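Local coordinates for L-threonine-O-3-phosphate decarboxylase (PDB 3FKD), which probably acts as a pyridoxal 5'-phosphate-dependent L-threonine-O-3-phosphate decarboxylase with the fold of the class I and II aminotransferases, at residues F172-V177 with P249-Q254; R255-F260 with G276-L281; S21-T26 with R319-R324. All blocks are in the same frame, centred on the assembly; numbering follows the deposited sequence.

The three contacts lie close together, their centres about 10 to 14 Å apart. Contacts 1 and 2 follow each other along the sequence and use consecutive turns of helix 250-266; contact 3, joining 21-26 to 319-324, encloses both in sequence. Contacts 2 and 3 share the five-stranded sheet, where strands 279-284 and 317-321 are neighbours and Phe280 O pairs with Ile320 N. Contacts 1 and 2 are tied through the hydroxyl of Thr277, which bonds to the carbonyl of Phe172. Together they join helix 250-266 and the five-stranded sheet to the loop after strand 162-166 and to the N-terminal segment.

Contact 1 (F172-V177 with P249-Q254); sequences FTTEEV and PIRKWQ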
loop_
_atom_site.group_PDB
_atom_site.type_symbol
_atom_site.label_atom_id
_atom_site.label_comp_id
_atom_site.label_asym_id
_atom_site.label_seq_id
_atom_site.Cartn_x
_atom_site.Cartn_y
_atom_site.Cartn_z
ATOM N N PHE A 172 1.324 20.836 -12.814
ATOM C CA PHE A 172 2.448 21.021 -13.744
ATOM C C PHE A 172 2.013 21.851 -14.966
ATOM O O PHE A 172 2.589 21.746 -16.011
ATOM C CB PHE A 172 2.973 19.661 -14.262
ATOM C CG PHE A 172 3.680 18.820 -13.224
ATOM C CD1 PHE A 172 4.727 17.997 -13.597
ATOM C CD2 PHE A 172 3.289 18.839 -11.887
ATOM C CE1 PHE A 172 5.378 17.211 -12.671
ATOM C CE2 PHE A 172 3.933 18.061 -10.942
ATOM C CZ PHE A 172 4.978 17.247 -11.323
ATOM N N THR A 173 0.958 22.638 -14.805
ATOM C CA THR A 173 0.433 23.490 -15.851
ATOM C C THR A 173 -0.202 24.763 -15.271
ATOM O O THR A 173 -0.790 24.757 -14.165
ATOM C CB THR A 173 -0.631 22.803 -16.718
ATOM O OG1 THR A 173 -1.014 23.697 -17.766
ATOM C CG2 THR A 173 -1.888 22.494 -15.893
ATOM N N THR A 174 -0.075 25.826 -16.069
ATOM C CA THR A 174 -0.578 27.183 -15.848
ATOM C C THR A 174 -2.038 27.314 -16.256
ATOM O O THR A 174 -2.734 28.226 -15.833
ATOM C CB THR A 174 0.206 28.128 -16.790
ATOM O OG1 THR A 174 1.528 28.338 -16.279
ATOM C CG2 THR A 174 -0.509 29.466 -16.992
ATOM N N GLU A 175 -2.481 26.408 -17.122
ATOM C CA GLU A 175 -3.788 26.516 -17.759
ATOM C C GLU A 175 -4.921 26.091 -16.834
ATOM O O GLU A 175 -4.688 25.687 -15.684
ATOM C CB GLU A 175 -3.815 25.675 -19.032
ATOM C CG GLU A 175 -2.594 25.906 -19.959
ATOM C CD GLU A 175 -2.904 26.769 -21.173
ATOM O OE1 GLU A 175 -3.266 27.957 -20.995
ATOM O OE2 GLU A 175 -2.764 26.259 -22.310
ATOM N N GLU A 176 -6.149 26.205 -17.321
ATOM C CA GLU A 176 -7.306 25.942 -16.478
ATOM C C GLU A 176 -7.599 24.473 -16.415
ATOM O O GLU A 176 -7.807 23.832 -17.435
ATOM C CB GLU A 176 -8.542 26.642 -17.012
ATOM C CG GLU A 176 -8.688 28.053 -16.561
ATOM C CD GLU A 176 -10.126 28.451 -16.539
ATOM O OE1 GLU A 176 -10.537 29.124 -17.521
ATOM O OE2 GLU A 176 -10.832 28.063 -15.556
ATOM N N VAL A 177 -7.643 23.936 -15.214
ATOM C CA VAL A 177 -7.869 22.512 -15.103
ATOM C C VAL A 177 -9.250 22.175 -14.581
ATOM O O VAL A 177 -9.911 22.999 -13.926
ATOM C CB VAL A 177 -6.832 21.842 -14.204
ATOM C CG1 VAL A 177 -5.443 21.947 -14.833
ATOM C CG2 VAL A 177 -6.891 22.449 -12.789
ATOM N N PRO A 249 6.664 26.133 -8.327
ATOM C CA PRO A 249 6.974 27.284 -9.191
ATOM C C PRO A 249 6.826 26.909 -10.651
ATOM O O PRO A 249 7.833 26.663 -11.323
ATOM C CB PRO A 249 8.451 27.584 -8.881
ATOM C CG PRO A 249 8.979 26.393 -8.136
ATOM C CD PRO A 249 7.870 25.364 -8.006
ATOM N N ILE A 250 5.590 26.857 -11.133
ATOM C CA ILE A 250 5.318 26.319 -12.448
ATOM C C ILE A 250 5.707 27.245 -13.617
ATOM O O ILE A 250 6.089 26.741 -14.667
ATOM C CB ILE A 250 3.867 25.824 -12.606
ATOM C CG1 ILE A 250 3.731 25.030 -13.915
ATOM C CG2 ILE A 250 2.890 26.983 -12.566
ATOM C CD1 ILE A 250 4.736 23.937 -14.070
ATOM N N ARG A 251 5.629 28.568 -13.451
ATOM C CA ARG A 251 6.024 29.457 -14.549
ATOM C C ARG A 251 7.510 29.345 -14.788
ATOM O O ARG A 251 7.966 29.139 -15.910
ATOM C CB ARG A 251 5.653 30.913 -14.299
ATOM C CG ARG A 251 4.181 31.139 -14.336
ATOM C CD ARG A 251 3.812 32.486 -14.923
ATOM N NE ARG A 251 2.505 32.402 -15.573
ATOM C CZ ARG A 251 1.356 32.157 -14.934
ATOM N NH1 ARG A 251 1.341 31.985 -13.604
ATOM N NH2 ARG A 251 0.222 32.081 -15.632
ATOM N N LYS A 252 8.263 29.433 -13.714
ATOM C CA LYS A 252 9.695 29.337 -13.839
ATOM C C LYS A 252 10.164 27.952 -14.397
ATOM O O LYS A 252 11.084 27.862 -15.210
ATOM C CB LYS A 252 10.305 29.745 -12.495
ATOM C CG LYS A 252 11.672 29.223 -12.205
ATOM C CD LYS A 252 11.595 27.914 -11.404
ATOM C CE LYS A 252 12.913 27.708 -10.698
ATOM N NZ LYS A 252 13.497 29.070 -10.299
ATOM N N TRP A 253 9.514 26.873 -13.987
ATOM C CA TRP A 253 9.831 25.560 -14.537
ATOM C C TRP A 253 9.487 25.434 -16.042
ATOM O O TRP A 253 10.244 24.882 -16.826
ATOM C CB TRP A 253 9.060 24.505 -13.761
ATOM C CG TRP A 253 9.649 23.120 -13.827
ATOM C CD1 TRP A 253 10.895 22.761 -14.278
ATOM C CD2 TRP A 253 9.023 21.918 -13.362
ATOM N NE1 TRP A 253 11.064 21.402 -14.154
ATOM C CE2 TRP A 253 9.941 20.864 -13.570
ATOM C CE3 TRP A 253 7.780 21.629 -12.770
ATOM C CZ2 TRP A 253 9.647 19.540 -13.213
ATOM C CZ3 TRP A 253 7.490 20.324 -12.434
ATOM C CH2 TRP A 253 8.420 19.288 -12.659
ATOM N N GLN A 254 8.310 25.925 -16.397
ATOM C CA GLN A 254 7.743 25.880 -17.730
ATOM C C GLN A 254 8.668 26.667 -18.649
ATOM O O GLN A 254 8.989 26.242 -19.747
ATOM C CB GLN A 254 6.375 26.559 -17.650
ATOM C CG GLN A 254 5.308 26.189 -18.617
ATOM C CD GLN A 254 3.914 26.515 -18.036
ATOM O OE1 GLN A 254 2.997 25.656 -17.981
ATOM N NE2 GLN A 254 3.767 27.757 -17.554
#
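Phe172 and Trp253 form the close-packed end of this contact. Trp253 CZ3 lies over one face of the phenyl ring, toward its rim, and Trp253 CH2 is 3.7 Å from Phe172 CE1. The planes meet obliquely, at 58°. Trp253 gets there by holding CG opposite its own backbone N (chi1 -157°), which swings the indole off the helix toward the loop. Its NE1 is engaged elsewhere, by the carbonyl of Thr322. Next to the rings, Ile250 rests its terminal methyl against the main chain: Ile250 CD1 lies 3.5 Å from Phe172 C, and Ile250 CG1 is 3.8 Å from Thr173 N.

Farther along, the contact becomes polar and more open to solvent, with Arg251 exposed and Thr174 partly so. Gln254 reaches out from the helix, extended beyond CG, and its NE2 donates to Thr174 OG1 over 2.6 Å. The bond is nearly straight, at 172°, and lies in the amide plane, which would favour this turn of the carboxamide. The hydroxyl of Thr174 also stands above one face of the Arg251 guanidinium, offset toward its rim, in an arrangement that is no hydrogen bond. The CB of Thr173 points away from the helix, and its hydroxyl shapes the loop: Thr173 OG1 accepts from Glu175 N at 3.1 Å, an ST turn that presents Thr174 to Gln254.

The contact thus seats the loop running from strand 162-166 to strand 189-194 of the seven-stranded sheet on the first turns of helix 250-266. On the loop side, the Phe172 ring also meets Tyr169 edge to face, while Trp253 packs against Trp25 and points on toward the residues that follow strand 317-321.

Contact 2 (R255-F260 with G276-L281); sequences RNTVDF and GTTFFL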
loop_
_atom_site.group_PDB
_atom_site.type_symbol
_atom_site.label_atom_id
_atom_site.label_comp_id
_atom_site.label_asym_id
_atom_site.label_seq_id
_atom_site.Cartn_x
_atom_site.Cartn_y
_atom_site.Cartn_z
ATOM N N ARG A 255 9.128 27.811 -18.169
ATOM C CA ARG A 255 9.968 28.674 -18.954
ATOM C C ARG A 255 11.410 28.147 -19.103
ATOM O O ARG A 255 12.000 28.271 -20.160
ATOM C CB ARG A 255 9.822 30.137 -18.446
ATOM C CG ARG A 255 11.051 30.942 -18.236
ATOM C CD ARG A 255 10.684 32.326 -17.739
ATOM N NE ARG A 255 10.796 32.511 -16.278
ATOM C CZ ARG A 255 11.952 32.527 -15.600
ATOM N NH1 ARG A 255 13.112 32.328 -16.234
ATOM N NH2 ARG A 255 11.959 32.724 -14.282
ATOM N N ASN A 256 11.970 27.521 -18.086
ATOM C CA ASN A 256 13.219 26.794 -18.283
ATOM C C ASN A 256 13.060 25.647 -19.279
ATOM O O ASN A 256 14.028 25.170 -19.858
ATOM C CB ASN A 256 13.704 26.214 -16.968
ATOM C CG ASN A 256 14.065 27.271 -15.982
ATOM O OD1 ASN A 256 14.524 28.348 -16.365
ATOM N ND2 ASN A 256 13.865 26.985 -14.698
ATOM N N THR A 257 11.832 25.172 -19.436
ATOM C CA THR A 257 11.557 24.073 -20.331
ATOM C C THR A 257 11.604 24.547 -21.808
ATOM O O THR A 257 12.067 23.820 -22.702
ATOM C CB THR A 257 10.178 23.492 -20.020
ATOM O OG1 THR A 257 10.207 22.875 -18.734
ATOM C CG2 THR A 257 9.798 22.482 -21.035
ATOM N N VAL A 258 11.089 25.750 -22.047
ATOM C CA VAL A 258 11.174 26.355 -23.350
ATOM C C VAL A 258 12.651 26.566 -23.724
ATOM O O VAL A 258 13.067 26.112 -24.772
ATOM C CB VAL A 258 10.388 27.662 -23.388
ATOM C CG1 VAL A 258 10.697 28.456 -24.658
ATOM C CG2 VAL A 258 8.905 27.388 -23.211
ATOM N N ASP A 259 13.450 27.209 -22.864
ATOM C CA ASP A 259 14.887 27.357 -23.150
ATOM C C ASP A 259 15.582 26.005 -23.317
ATOM O O ASP A 259 16.609 25.912 -23.984
ATOM C CB ASP A 259 15.660 28.134 -22.083
ATOM C CG ASP A 259 15.006 29.440 -21.686
ATOM O OD1 ASP A 259 14.115 29.946 -22.403
ATOM O OD2 ASP A 259 15.406 29.953 -20.613
ATOM N N PHE A 260 15.037 24.959 -22.694
ATOM C CA PHE A 260 15.615 23.627 -22.828
ATOM C C PHE A 260 15.261 23.010 -24.185
ATOM O O PHE A 260 16.138 22.481 -24.866
ATOM C CB PHE A 260 15.149 22.743 -21.677
ATOM C CG PHE A 260 15.960 21.474 -21.484
ATOM C CD1 PHE A 260 17.187 21.307 -22.083
ATOM C CD2 PHE A 260 15.502 20.480 -20.634
ATOM C CE1 PHE A 260 17.926 20.166 -21.877
ATOM C CE2 PHE A 260 16.248 19.355 -20.434
ATOM C CZ PHE A 260 17.459 19.194 -21.070
ATOM N N GLY A 276 3.051 20.286 -23.546
ATOM C CA GLY A 276 2.414 21.312 -22.732
ATOM C C GLY A 276 2.814 21.380 -21.249
ATOM O O GLY A 276 2.141 22.032 -20.454
ATOM N N THR A 277 3.895 20.711 -20.863
ATOM C CA THR A 277 4.277 20.716 -19.468
ATOM C C THR A 277 5.783 20.599 -19.329
ATOM O O THR A 277 6.480 20.732 -20.307
ATOM C CB THR A 277 3.543 19.607 -18.657
ATOM O OG1 THR A 277 3.688 19.867 -17.268
ATOM C CG2 THR A 277 4.118 18.215 -18.937
ATOM N N THR A 278 6.282 20.313 -18.126
ATOM C CA THR A 278 7.720 20.414 -17.858
ATOM C C THR A 278 8.557 19.146 -18.123
ATOM O O THR A 278 9.772 19.131 -17.908
ATOM C CB THR A 278 7.961 20.873 -16.446
ATOM O OG1 THR A 278 7.314 19.951 -15.589
ATOM C CG2 THR A 278 7.320 22.210 -16.210
ATOM N N PHE A 279 7.913 18.092 -18.585
ATOM C CA PHE A 279 8.656 16.985 -19.172
ATOM C C PHE A 279 8.152 16.769 -20.610
ATOM O O PHE A 279 7.094 17.272 -20.975
ATOM C CB PHE A 279 8.474 15.713 -18.337
ATOM C CG PHE A 279 7.041 15.365 -18.095
ATOM C CD1 PHE A 279 6.333 14.645 -19.027
ATOM C CD2 PHE A 279 6.400 15.784 -16.931
ATOM C CE1 PHE A 279 5.009 14.353 -18.813
ATOM C CE2 PHE A 279 5.077 15.490 -16.702
ATOM C CZ PHE A 279 4.375 14.770 -17.617
ATOM N N PHE A 280 8.891 15.997 -21.404
ATOM C CA PHE A 280 8.626 15.885 -22.851
ATOM C C PHE A 280 9.339 14.669 -23.460
ATOM O O PHE A 280 10.308 14.165 -22.915
ATOM C CB PHE A 280 9.075 17.197 -23.594
ATOM C CG PHE A 280 10.484 17.597 -23.278
ATOM C CD1 PHE A 280 11.551 17.006 -23.942
ATOM C CD2 PHE A 280 10.752 18.494 -22.258
ATOM C CE1 PHE A 280 12.845 17.332 -23.633
ATOM C CE2 PHE A 280 12.043 18.808 -21.926
ATOM C CZ PHE A 280 13.103 18.236 -22.640
ATOM N N LEU A 281 8.862 14.215 -24.606
ATOM C CA LEU A 281 9.551 13.193 -25.393
ATOM C C LEU A 281 10.629 13.825 -26.355
ATOM O O LEU A 281 10.399 14.847 -27.015
ATOM C CB LEU A 281 8.489 12.402 -26.176
ATOM C CG LEU A 281 7.909 11.036 -25.784
ATOM C CD1 LEU A 281 8.187 10.521 -24.395
ATOM C CD2 LEU A 281 6.420 11.018 -26.052
#
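Thr257 is the first residue of its helical segment to meet 276-281, and it does so through both branches. Thr257 CA lies 5.9 Å from Thr278 CA, a close approach of helix to loop. The hydroxyl branch faces the Thr278 backbone, with Thr257 OG1 3.6 Å from Thr278 CA, while the methyl meets the Thr277 carbonyl and the Phe280 ring: Thr257 CG2 is 3.8 Å from Thr277 O and 4.3 Å from Phe280 CD2. With OG1 opposite the carbonyl carbon (chi1 -67°), the hydroxyl lies beside the backbone N and bonds to the carbonyl of Trp253, one helical turn earlier; it also bonds to the hydroxyl of Thr322.

One turn further along, Phe260 comes round to the same side of the helix. Its ring receives the edge of Phe280 in an offset edge-to-face pair, with planes at 79° and centroids 5.7 Å apart. Phe280 CZ makes the nearest approach, 3.8 Å from Phe260 CD2. Phe280 can meet the helix because its ring projects from strand 279-284 with CG lodged between its own N and carbonyl carbon (chi1 52°). Phe331 adds another edge-to-face partner for Phe260, extending the aromatic cluster toward helix 325-339.

No hydrogen bond joins the two segments directly. The buried hydroxyl of Thr257 is satisfied by Trp253 and Thr322, so that between the two segments the contact is apolar, while the polar tie of helix 250-266 to the sheet goes through Thr322, just past strand 317-321.

Contact 3 (S21-T26 with R319-R324); sequences STTVWT and RITTQR
The loop 21-26 crosses the end of strand 317-321 at an angle, with CA atoms 5.9 Å apart for Ser21 and Ile320 and 6.4 Å for Thr23 and Thr321. The 21-26 segment is irregular, and side chains rather than backbone amides of 319-324 engage its carbonyls. Arg319 NH2 donates to Ser21 O at 2.8 Å, in the guanidinium plane but from above the carbonyl plane, with an N-H...O angle of 144°. A turn in the arginine chain at chi3 (58°) brings the group across Thr23, whose methyl sits over the centre of one face, Thr23 CG2 being 3.5 Å from Arg319 CZ. Thr321 OG1 donates to Thr22 O; the modelled length is very short and doubtful in detail. Gln323 NE2 binds Thr321 O at 2.9 Å and reaches Val24 O through a water.

The hydroxyl of Thr23 bonds to Tyr169 and Arg319 NH1 weakly to Asn140, while Val24 packs on Tyr47 of the second subunit. An arginine in a strand of the small domain, near such an asparagine and tyrosine, is consistent with the pocket of class I and II aminotransferases, where the equivalent arginine binds the substrate carboxylate, as Arg319 probably does here.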
loop_
_atom_site.group_PDB
_atom_site.type_symbol
_atom_site.label_atom_id
_atom_site.label_comp_id
_atom_site.label_asym_id
_atom_site.label_seq_id
_atom_site.Cartn_x
_atom_site.Cartn_y
_atom_site.Cartn_z
ATOM N N SER A 21 15.014 11.520 -15.534
ATOM C CA SER A 21 14.114 10.405 -15.852
ATOM C C SER A 21 12.777 10.329 -15.073
ATOM O O SER A 21 11.973 9.445 -15.340
ATOM C CB SER A 21 14.860 9.110 -15.627
ATOM O OG SER A 21 14.799 8.762 -14.262
ATOM N N THR A 22 12.552 11.222 -14.108
ATOM C CA THR A 22 11.341 11.175 -13.322
ATOM C C THR A 22 10.388 12.329 -13.627
ATOM O O THR A 22 10.812 13.413 -13.954
ATOM C CB THR A 22 11.614 11.006 -11.752
ATOM O OG1 THR A 22 11.821 12.275 -11.116
ATOM C CG2 THR A 22 12.814 10.075 -11.478
ATOM N N THR A 23 9.093 12.069 -13.551
ATOM C CA THR A 23 8.118 13.116 -13.694
ATOM C C THR A 23 7.728 13.623 -12.321
ATOM O O THR A 23 6.635 14.109 -12.132
ATOM C CB THR A 23 6.866 12.644 -14.449
ATOM O OG1 THR A 23 6.294 11.516 -13.782
ATOM C CG2 THR A 23 7.220 12.264 -15.909
ATOM N N VAL A 24 8.631 13.501 -11.356
ATOM C CA VAL A 24 8.426 14.079 -10.034
ATOM C C VAL A 24 9.049 15.486 -9.894
ATOM O O VAL A 24 10.207 15.691 -10.206
ATOM C CB VAL A 24 8.976 13.120 -8.941
ATOM C CG1 VAL A 24 8.871 13.733 -7.556
ATOM C CG2 VAL A 24 8.247 11.752 -9.017
ATOM N N TRP A 25 8.270 16.451 -9.417
ATOM C CA TRP A 25 8.831 17.739 -9.001
ATOM C C TRP A 25 9.763 17.596 -7.793
ATOM O O TRP A 25 9.336 17.390 -6.675
ATOM C CB TRP A 25 7.744 18.795 -8.758
ATOM C CG TRP A 25 8.261 20.029 -8.070
ATOM C CD1 TRP A 25 7.909 20.475 -6.828
ATOM C CD2 TRP A 25 9.243 20.958 -8.565
ATOM N NE1 TRP A 25 8.587 21.620 -6.523
ATOM C CE2 TRP A 25 9.414 21.949 -7.564
ATOM C CE3 TRP A 25 9.971 21.060 -9.752
ATOM C CZ2 TRP A 25 10.308 23.022 -7.701
ATOM C CZ3 TRP A 25 10.861 22.135 -9.901
ATOM C CH2 TRP A 25 11.021 23.105 -8.874
ATOM N N THR A 26 11.056 17.764 -8.043
ATOM C CA THR A 26 12.102 17.371 -7.088
ATOM C C THR A 26 12.754 18.511 -6.272
ATOM O O THR A 26 13.369 18.277 -5.237
ATOM C CB THR A 26 13.132 16.513 -7.842
ATOM O OG1 THR A 26 12.789 15.124 -7.670
ATOM C CG2 THR A 26 14.540 16.777 -7.417
ATOM N N ARG A 319 12.098 9.970 -22.527
ATOM C CA ARG A 319 11.373 11.016 -21.819
ATOM C C ARG A 319 12.388 11.826 -21.006
ATOM O O ARG A 319 13.214 11.242 -20.307
ATOM C CB ARG A 319 10.284 10.424 -20.885
ATOM C CG ARG A 319 9.267 11.477 -20.378
ATOM C CD ARG A 319 8.307 10.952 -19.383
ATOM N NE ARG A 319 9.049 10.424 -18.262
ATOM C CZ ARG A 319 8.627 9.458 -17.456
ATOM N NH1 ARG A 319 7.422 8.901 -17.621
ATOM N NH2 ARG A 319 9.415 9.072 -16.476
ATOM N N ILE A 320 12.317 13.154 -21.109
ATOM C CA ILE A 320 13.191 14.054 -20.361
ATOM C C ILE A 320 12.423 15.114 -19.538
ATOM O O ILE A 320 11.588 15.834 -20.097
ATOM C CB ILE A 320 14.107 14.842 -21.296
ATOM C CG1 ILE A 320 14.763 13.940 -22.351
ATOM C CG2 ILE A 320 15.133 15.662 -20.496
ATOM C CD1 ILE A 320 16.126 13.475 -21.992
ATOM N N THR A 321 12.707 15.209 -18.228
ATOM C CA THR A 321 12.195 16.298 -17.401
ATOM C C THR A 321 13.210 17.417 -17.188
ATOM O O THR A 321 14.303 17.188 -16.675
ATOM C CB THR A 321 11.771 15.817 -15.989
ATOM O OG1 THR A 321 10.970 14.649 -16.119
ATOM C CG2 THR A 321 10.990 16.922 -15.230
ATOM N N THR A 322 12.817 18.632 -17.543
ATOM C CA THR A 322 13.596 19.840 -17.254
ATOM C C THR A 322 14.101 19.920 -15.803
ATOM O O THR A 322 13.324 19.971 -14.871
ATOM C CB THR A 322 12.742 21.064 -17.556
ATOM O OG1 THR A 322 12.272 20.970 -18.903
ATOM C CG2 THR A 322 13.498 22.418 -17.273
ATOM N N GLN A 323 15.414 19.930 -15.654
ATOM C CA GLN A 323 16.088 20.102 -14.380
ATOM C C GLN A 323 16.519 21.574 -14.243
ATOM O O GLN A 323 15.879 22.446 -14.805
ATOM C CB GLN A 323 17.251 19.118 -14.282
ATOM C CG GLN A 323 16.795 17.630 -14.317
ATOM C CD GLN A 323 15.640 17.326 -13.290
ATOM O OE1 GLN A 323 15.785 17.570 -12.095
ATOM N NE2 GLN A 323 14.502 16.853 -13.785
ATOM N N ARG A 324 17.560 21.882 -13.493
ATOM C CA ARG A 324 17.982 23.306 -13.431
ATOM C C ARG A 324 18.669 23.830 -14.743
ATOM O O ARG A 324 19.186 23.047 -15.538
ATOM C CB ARG A 324 18.900 23.537 -12.235
ATOM C CG ARG A 324 18.217 23.372 -10.908
ATOM C CD ARG A 324 19.260 23.315 -9.790
ATOM N NE ARG A 324 18.681 22.905 -8.513
ATOM C CZ ARG A 324 19.376 22.741 -7.387
ATOM N NH1 ARG A 324 18.746 22.369 -6.278
ATOM N NH2 ARG A 324 20.693 22.943 -7.361
HETATM O O HOH W 1 12.736 15.911 -11.468
#